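Local atomic coordinates of CELL division protein FTSZ (Haloferax volcanii, PDB entry 4B45), a protein that binds and hydrolyses GTP as a tubulin-like cytoskeletal protein, assembling into protofilaments and taking part in the control of archaeal cell shape. Residues D158-L162 with G220-L225; V213-S219 with D264-V268; T246-V251 with L310-V314. One frame throughout, in Å; residues are numbered along the deposited sequence.

Contact 1: D158-L162 with G220-L225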
loop_
_atom_site.group_PDB
_atom_site.type_symbol
_atom_site.label_atom_id
_atom_site.label_comp_id
_atom_site.label_asym_id
_atom_site.label_seq_id
_atom_site.Cartn_x
_atom_site.Cartn_y
_atom_site.Cartn_z
ATOM N N ASP A 158 1.458 -0.477 12.863
ATOM C CA ASP A 158 0.788 0.769 13.222
ATOM C C ASP A 158 -0.421 0.964 12.336
ATOM O O ASP A 158 -1.399 1.577 12.750
ATOM C CB ASP A 158 1.730 1.961 13.160
ATOM C CG ASP A 158 2.662 2.008 14.346
ATOM O OD1 ASP A 158 2.179 2.301 15.463
ATOM O OD2 ASP A 158 3.868 1.723 14.174
ATOM N N ALA A 159 -0.344 0.430 11.118
ATOM C CA ALA A 159 -1.517 0.257 10.272
ATOM C C ALA A 159 -1.223 -0.702 9.131
ATOM O O ALA A 159 -0.069 -0.903 8.738
ATOM C CB ALA A 159 -2.021 1.596 9.724
ATOM N N VAL A 160 -2.287 -1.285 8.597
ATOM C CA VAL A 160 -2.184 -2.190 7.474
ATOM C C VAL A 160 -2.938 -1.616 6.280
ATOM O O VAL A 160 -4.160 -1.646 6.239
ATOM C CB VAL A 160 -2.727 -3.587 7.851
ATOM C CG1 VAL A 160 -2.607 -4.560 6.668
ATOM C CG2 VAL A 160 -1.965 -4.120 9.052
ATOM N N LEU A 161 -2.198 -1.092 5.307
ATOM C CA LEU A 161 -2.790 -0.620 4.067
ATOM C C LEU A 161 -3.019 -1.830 3.144
ATOM O O LEU A 161 -2.075 -2.515 2.745
ATOM C CB LEU A 161 -1.867 0.420 3.419
ATOM C CG LEU A 161 -2.187 0.917 2.005
ATOM C CD1 LEU A 161 -3.586 1.491 1.936
ATOM C CD2 LEU A 161 -1.129 1.940 1.515
ATOM N N LEU A 162 -4.273 -2.107 2.817
ATOM C CA LEU A 162 -4.596 -3.326 2.082
ATOM C C LEU A 162 -4.785 -3.106 0.595
ATOM O O LEU A 162 -5.446 -2.159 0.167
ATOM C CB LEU A 162 -5.860 -3.978 2.640
ATOM C CG LEU A 162 -5.768 -4.801 3.926
ATOM C CD1 LEU A 162 -7.143 -5.411 4.253
ATOM C CD2 LEU A 162 -4.697 -5.890 3.796
ATOM N N GLY A 220 -4.830 3.258 13.487
ATOM C CA GLY A 220 -4.503 1.848 13.382
ATOM C C GLY A 220 -5.478 1.025 12.558
ATOM O O GLY A 220 -6.412 1.547 11.931
ATOM N N GLY A 221 -5.241 -0.281 12.542
ATOM C CA GLY A 221 -6.089 -1.212 11.820
ATOM C C GLY A 221 -5.961 -1.076 10.320
ATOM O O GLY A 221 -4.934 -0.631 9.809
ATOM N N ILE A 222 -7.023 -1.436 9.609
ATOM C CA ILE A 222 -6.967 -1.506 8.158
ATOM C C ILE A 222 -7.080 -0.139 7.501
ATOM O O ILE A 222 -7.900 0.691 7.900
ATOM C CB ILE A 222 -8.053 -2.458 7.611
ATOM C CG1 ILE A 222 -7.709 -3.899 7.978
ATOM C CG2 ILE A 222 -8.164 -2.344 6.113
ATOM C CD1 ILE A 222 -8.811 -4.872 7.674
ATOM N N ALA A 223 -6.247 0.101 6.492
ATOM C CA ALA A 223 -6.379 1.321 5.711
ATOM C C ALA A 223 -6.572 1.018 4.229
ATOM O O ALA A 223 -6.238 -0.086 3.748
ATOM C CB ALA A 223 -5.186 2.245 5.937
ATOM N N ALA A 224 -7.138 1.989 3.511
ATOM C CA ALA A 224 -7.319 1.854 2.071
ATOM C C ALA A 224 -6.887 3.124 1.375
ATOM O O ALA A 224 -6.873 4.210 1.972
ATOM C CB ALA A 224 -8.763 1.506 1.728
ATOM N N LEU A 225 -6.515 2.999 0.110
ATOM C CA LEU A 225 -6.030 4.160 -0.615
ATOM C C LEU A 225 -6.767 4.293 -1.924
ATOM O O LEU A 225 -6.649 3.435 -2.782
ATOM C CB LEU A 225 -4.521 4.072 -0.858
ATOM C CG LEU A 225 -3.923 5.331 -1.510
ATOM C CD1 LEU A 225 -4.287 6.606 -0.711
ATOM C CD2 LEU A 225 -2.400 5.238 -1.704
#
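A223 N gives V160 O the shortest of the three backbone bonds that join this parallel pair of strands, 2.7 Å, coming in well above the carbonyl plane instead of within it. One step back, V160 N gives a nearly straight bond to G221 O (3.0 Å, 177° at the hydrogen); one step on, L162 N takes A223 O, again at 3.0 Å. V160 thus bonds with both its amide and its carbonyl to residues on either side of I222, as parallel pairing requires. Where the pair begins, D158 O receives a CA-H...O contact from G220 CA (3.2 Å), and G220 turns the chain out of the preceding helix with a phi of 91°, where a CB would jam against the carbonyl O of S219. On the face carrying V160 and I222, the end of L162 leans across: its CD1 lies 3.7 Å from I222 CG2 and almost as near I222 CD1. On the other face L161 has CG anti to the backbone N (chi1 172°), which carries CD1 over the backbone of A224 to 3.9 Å from L225 CB. This is the seam of the tubulin/FtsZ fold, where the last parallel strand of the GTPase domain meets the first strand of the C-terminal domain in one continuous sheet. Helix 140-156 packs on V160 and L162, while helix 175-196, the long core helix of the family, meets L161 and L225 on the opposite face. L161 uses its own backbone polar groups on V129 and G131 of strand 127-133, and I222 pairs outward with V319. Beyond L162 the pairing ends, and S256 OG bonds to both L162 O and L225 N.

Contact 2: V213-S219 with D264-V268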
loop_
_atom_site.group_PDB
_atom_site.type_symbol
_atom_site.label_atom_id
_atom_site.label_comp_id
_atom_site.label_asym_id
_atom_site.label_seq_id
_atom_site.Cartn_x
_atom_site.Cartn_y
_atom_site.Cartn_z
ATOM N N VAL A 213 -0.443 12.399 6.773
ATOM C CA VAL A 213 -0.467 10.958 6.485
ATOM C C VAL A 213 -0.363 10.170 7.789
ATOM O O VAL A 213 -1.147 9.244 8.039
ATOM C CB VAL A 213 0.662 10.564 5.505
ATOM C CG1 VAL A 213 0.729 9.058 5.313
ATOM C CG2 VAL A 213 0.461 11.257 4.157
ATOM N N ILE A 214 0.583 10.572 8.636
ATOM C CA ILE A 214 0.806 9.903 9.910
ATOM C C ILE A 214 -0.417 9.969 10.817
ATOM O O ILE A 214 -0.810 8.977 11.430
ATOM C CB ILE A 214 2.020 10.497 10.639
ATOM C CG1 ILE A 214 3.270 10.309 9.776
ATOM C CG2 ILE A 214 2.186 9.859 12.027
ATOM C CD1 ILE A 214 4.579 10.573 10.487
ATOM N N ASN A 215 -1.034 11.139 10.899
ATOM C CA ASN A 215 -2.213 11.293 11.739
ATOM C C ASN A 215 -3.466 10.606 11.183
ATOM O O ASN A 215 -4.361 10.208 11.935
ATOM C CB ASN A 215 -2.438 12.770 12.056
ATOM C CG ASN A 215 -1.356 13.317 12.961
ATOM O OD1 ASN A 215 -0.514 12.553 13.454
ATOM N ND2 ASN A 215 -1.364 14.627 13.195
ATOM N N THR A 216 -3.517 10.443 9.871
ATOM C CA THR A 216 -4.585 9.667 9.258
ATOM C C THR A 216 -4.477 8.179 9.621
ATOM O O THR A 216 -5.477 7.531 9.954
ATOM C CB THR A 216 -4.597 9.852 7.720
ATOM O OG1 THR A 216 -4.793 11.242 7.411
ATOM C CG2 THR A 216 -5.717 9.042 7.082
ATOM N N LEU A 217 -3.259 7.645 9.573
ATOM C CA LEU A 217 -3.022 6.231 9.866
ATOM C C LEU A 217 -2.896 5.927 11.360
ATOM O O LEU A 217 -2.874 4.759 11.758
ATOM C CB LEU A 217 -1.764 5.757 9.143
ATOM C CG LEU A 217 -1.922 5.804 7.625
ATOM C CD1 LEU A 217 -0.619 5.520 6.922
ATOM C CD2 LEU A 217 -3.029 4.822 7.197
ATOM N N ARG A 218 -2.839 6.983 12.174
ATOM C CA ARG A 218 -2.553 6.875 13.603
ATOM C C ARG A 218 -3.558 6.017 14.371
ATOM O O ARG A 218 -3.214 5.383 15.370
ATOM C CB ARG A 218 -2.483 8.276 14.214
ATOM C CG ARG A 218 -1.791 8.346 15.564
ATOM C CD ARG A 218 -1.410 9.788 15.907
ATOM N NE ARG A 218 -2.571 10.671 16.000
ATOM C CZ ARG A 218 -2.492 11.997 16.116
ATOM N NH1 ARG A 218 -1.305 12.589 16.143
ATOM N NH2 ARG A 218 -3.594 12.735 16.202
ATOM N N SER A 219 -4.799 6.004 13.902
ATOM C CA SER A 219 -5.854 5.219 14.528
ATOM C C SER A 219 -5.589 3.706 14.482
ATOM O O SER A 219 -6.070 2.955 15.336
ATOM C CB SER A 219 -7.187 5.538 13.853
ATOM O OG SER A 219 -6.999 5.789 12.471
ATOM N N ASP A 264 -12.423 5.750 10.129
ATOM C CA ASP A 264 -12.230 6.598 11.287
ATOM C C ASP A 264 -11.538 7.905 10.896
ATOM O O ASP A 264 -11.776 8.947 11.498
ATOM C CB ASP A 264 -11.421 5.844 12.357
ATOM C CG ASP A 264 -11.114 6.704 13.572
ATOM O OD1 ASP A 264 -12.039 6.956 14.378
ATOM O OD2 ASP A 264 -9.949 7.132 13.724
ATOM N N ALA A 265 -10.675 7.849 9.891
ATOM C CA ALA A 265 -9.936 9.034 9.476
ATOM C C ALA A 265 -9.756 9.020 7.971
ATOM O O ALA A 265 -9.840 7.971 7.333
ATOM C CB ALA A 265 -8.571 9.089 10.169
ATOM N N ALA A 266 -9.518 10.190 7.398
ATOM C CA ALA A 266 -9.329 10.278 5.967
ATOM C C ALA A 266 -8.405 11.425 5.639
ATOM O O ALA A 266 -8.332 12.408 6.377
ATOM C CB ALA A 266 -10.664 10.472 5.270
ATOM N N LEU A 267 -7.703 11.290 4.522
ATOM C CA LEU A 267 -6.887 12.369 3.995
ATOM C C LEU A 267 -7.202 12.555 2.515
ATOM O O LEU A 267 -7.026 11.645 1.699
ATOM C CB LEU A 267 -5.402 12.075 4.195
ATOM C CG LEU A 267 -4.493 13.053 3.467
ATOM C CD1 LEU A 267 -4.653 14.464 4.072
ATOM C CD2 LEU A 267 -3.047 12.592 3.505
ATOM N N VAL A 268 -7.678 13.745 2.174
ATOM C CA VAL A 268 -8.051 14.033 0.805
ATOM C C VAL A 268 -7.015 14.917 0.144
ATOM O O VAL A 268 -6.804 16.063 0.542
ATOM C CB VAL A 268 -9.398 14.744 0.747
ATOM C CG1 VAL A 268 -9.833 14.921 -0.695
ATOM C CG2 VAL A 268 -10.418 13.963 1.558
HETATM O O HOH W 1 -6.903 12.189 8.972
#
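Helix 210-217 lies against one face of the C-terminal domain's sheet, with T216 facing A265 and L267 of strand 263-272. The short segments run nearly antiparallel, their axes 7.6 Å apart at closest approach. T216 does most of the work. With OG1 beside its own backbone N (chi1 -60°), its CG2 is laid over the peptide link between A266 and L267, 3.9 Å from A266 C, while OG1 sits 3.4 Å from L267 CB. That hydroxyl is bonded to E212 O one turn back in the helix, and it also accepts from a water at 2.8 Å, which passes its second hydrogen to A266 O. An alanine here lacks both OG1 and CG2, and would probably leave the water without its mate on the helix and open a gap over the peptide after A266. On either side of this centre the contact is simpler. A265 CB sits under T216 O at 3.5 Å, and V213 CG2 meets L267 CD2 at 3.8 Å, the two side chains set obliquely. Past the helix, S219 CB touches D264 OD2 at 3.2 Å. D264 and A265 together face G317 in a classic beta bulge, and A266 turns its methyl to V289 of helix 279-293 on the far face: a sheet layered between helices, as in tubulin-like C-terminal domains.

Contact 3: T246-V251 with L310-V314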
loop_
_atom_site.group_PDB
_atom_site.type_symbol
_atom_site.label_atom_id
_atom_site.label_comp_id
_atom_site.label_asym_id
_atom_site.label_seq_id
_atom_site.Cartn_x
_atom_site.Cartn_y
_atom_site.Cartn_z
ATOM N N THR A 246 -14.023 12.880 -9.277
ATOM C CA THR A 246 -12.813 12.102 -8.958
ATOM C C THR A 246 -12.765 11.714 -7.481
ATOM O O THR A 246 -12.376 10.595 -7.135
ATOM C CB THR A 246 -11.482 12.814 -9.338
ATOM O OG1 THR A 246 -11.313 14.016 -8.560
ATOM C CG2 THR A 246 -11.450 13.126 -10.833
ATOM N N THR A 247 -13.165 12.640 -6.612
ATOM C CA THR A 247 -13.157 12.379 -5.172
ATOM C C THR A 247 -14.163 11.292 -4.826
ATOM O O THR A 247 -13.823 10.362 -4.096
ATOM C CB THR A 247 -13.432 13.651 -4.346
ATOM O OG1 THR A 247 -12.510 14.670 -4.728
ATOM C CG2 THR A 247 -13.263 13.386 -2.866
ATOM N N ARG A 248 -15.387 11.400 -5.352
ATOM C CA ARG A 248 -16.377 10.322 -5.192
ATOM C C ARG A 248 -15.877 8.973 -5.707
ATOM O O ARG A 248 -16.055 7.941 -5.049
ATOM C CB ARG A 248 -17.699 10.646 -5.895
ATOM C CG ARG A 248 -18.482 11.816 -5.299
ATOM C CD ARG A 248 -19.911 11.848 -5.867
ATOM N NE ARG A 248 -20.491 13.188 -5.837
ATOM C CZ ARG A 248 -20.511 14.013 -6.879
ATOM N NH1 ARG A 248 -19.993 13.633 -8.042
ATOM N NH2 ARG A 248 -21.059 15.216 -6.760
ATOM N N ARG A 249 -15.278 8.973 -6.893
ATOM C CA ARG A 249 -14.805 7.719 -7.466
ATOM C C ARG A 249 -13.687 7.122 -6.628
ATOM O O ARG A 249 -13.673 5.915 -6.397
ATOM C CB ARG A 249 -14.352 7.898 -8.916
ATOM C CG ARG A 249 -15.504 8.068 -9.899
ATOM C CD ARG A 249 -15.102 7.608 -11.278
ATOM N NE ARG A 249 -13.760 8.057 -11.634
ATOM C CZ ARG A 249 -13.494 9.190 -12.276
ATOM N NH1 ARG A 249 -14.483 10.002 -12.633
ATOM N NH2 ARG A 249 -12.238 9.513 -12.561
ATOM N N ALA A 250 -12.770 7.975 -6.165
ATOM C CA ALA A 250 -11.634 7.533 -5.362
ATOM C C ALA A 250 -12.111 6.812 -4.105
ATOM O O ALA A 250 -11.562 5.780 -3.721
ATOM C CB ALA A 250 -10.731 8.716 -4.998
ATOM N N VAL A 251 -13.154 7.353 -3.492
ATOM C CA VAL A 251 -13.733 6.781 -2.276
ATOM C C VAL A 251 -14.627 5.565 -2.549
ATOM O O VAL A 251 -14.651 4.628 -1.764
ATOM C CB VAL A 251 -14.555 7.843 -1.514
ATOM C CG1 VAL A 251 -15.225 7.238 -0.289
ATOM C CG2 VAL A 251 -13.672 9.046 -1.136
ATOM N N LEU A 310 -6.342 16.246 -13.298
ATOM C CA LEU A 310 -6.517 16.455 -11.870
ATOM C C LEU A 310 -6.771 15.084 -11.301
ATOM O O LEU A 310 -7.334 14.230 -11.985
ATOM C CB LEU A 310 -7.772 17.281 -11.593
ATOM C CG LEU A 310 -7.772 18.769 -11.866
ATOM C CD1 LEU A 310 -9.205 19.259 -11.874
ATOM C CD2 LEU A 310 -6.960 19.475 -10.797
ATOM N N ALA A 311 -6.404 14.871 -10.047
ATOM C CA ALA A 311 -6.762 13.617 -9.409
ATOM C C ALA A 311 -7.051 13.829 -7.943
ATOM O O ALA A 311 -6.538 14.766 -7.341
ATOM C CB ALA A 311 -5.665 12.571 -9.596
ATOM N N SER A 312 -7.898 12.965 -7.393
ATOM C CA SER A 312 -8.091 12.881 -5.960
ATOM C C SER A 312 -7.418 11.604 -5.475
ATOM O O SER A 312 -7.608 10.513 -6.033
ATOM C CB SER A 312 -9.570 12.850 -5.583
ATOM O OG SER A 312 -10.231 14.018 -6.031
ATOM N N LEU A 313 -6.624 11.752 -4.435
ATOM C CA LEU A 313 -5.960 10.628 -3.823
ATOM C C LEU A 313 -6.466 10.659 -2.401
ATOM O O LEU A 313 -6.208 11.621 -1.674
ATOM C CB LEU A 313 -4.461 10.857 -3.870
ATOM C CG LEU A 313 -3.502 9.776 -3.396
ATOM C CD1 LEU A 313 -3.492 8.607 -4.387
ATOM C CD2 LEU A 313 -2.113 10.386 -3.255
ATOM N N VAL A 314 -7.239 9.649 -2.020
ATOM C CA VAL A 314 -7.852 9.628 -0.693
ATOM C C VAL A 314 -7.409 8.443 0.153
ATOM O O VAL A 314 -7.729 7.304 -0.163
ATOM C CB VAL A 314 -9.376 9.589 -0.787
ATOM C CG1 VAL A 314 -9.973 9.533 0.601
ATOM C CG2 VAL A 314 -9.892 10.826 -1.540
#
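Helix segment 246-251 and strand segment 310-314 run in much the same direction, 37° apart, with their axes 7.3 Å from each other at closest approach. S312 faces the helix, and its hydroxyl lies between two successive threonines: S312 OG is hydrogen-bonded to T246 OG1 at 2.8 Å and lies 2.7 Å from T247 OG1, also within bonding distance. The two threonines get there by different turns. T246 puts OG1 in the crowded position between its backbone N and carbonyl carbon (chi1 64°), whereas T247 has OG1 beside the backbone N (chi1 -54°), so that both oxygens converge on the same serine. Each threonine hydroxyl is also hydrogen-bonded within its own helix, T246 to A242 O and T247 to V243 O. A buried chain of three hydroxyls results, with the serine in the middle and a helix carbonyl behind each threonine. The serine comes in close, its CB 3.6 Å from T247 CA. Toward the C-terminal end of the pair the chemistry turns apolar: the methyl of A250 rests over the strand, 3.7 Å from S312 O and 4.1 Å from V314 CG2, and V251 and V314 lie obliquely to each other, with CG2 of V251 4.1 Å from CG1 of V314. Helix 279-293 lies alongside on this face, with A285 and V289 touching T247. T246 also touches A230 of strand 222-231, and T247 touches I270 of strand 263-272; these two parallel strands enclose strand 309-319, and helix 240-252 bridges them over it, the form of a beta-alpha-beta crossover with an antiparallel strand inserted.

In the fold
All three contacts meet in one mixed sheet. Contact 1 is strand against strand at the domain seam, nearest the chain's centre, with the side chain of L162 about 11 Å from the bound nucleotide; contacts 2 and 3 are helix on sheet, farther out within the C-terminal domain and away from the GTP site. Each is largely buried, though contact 2 frays into solvent at S219. Backbone hydrogen bonds carry contact 1, a water and methyl packing contact 2, side-chain hydroxyls contact 3. L217 of the helix in contact 2 packs on A223 of contact 1, L225 of contact 1 touches V314 of contact 3, and V314 also meets L267 and V268 of contact 2.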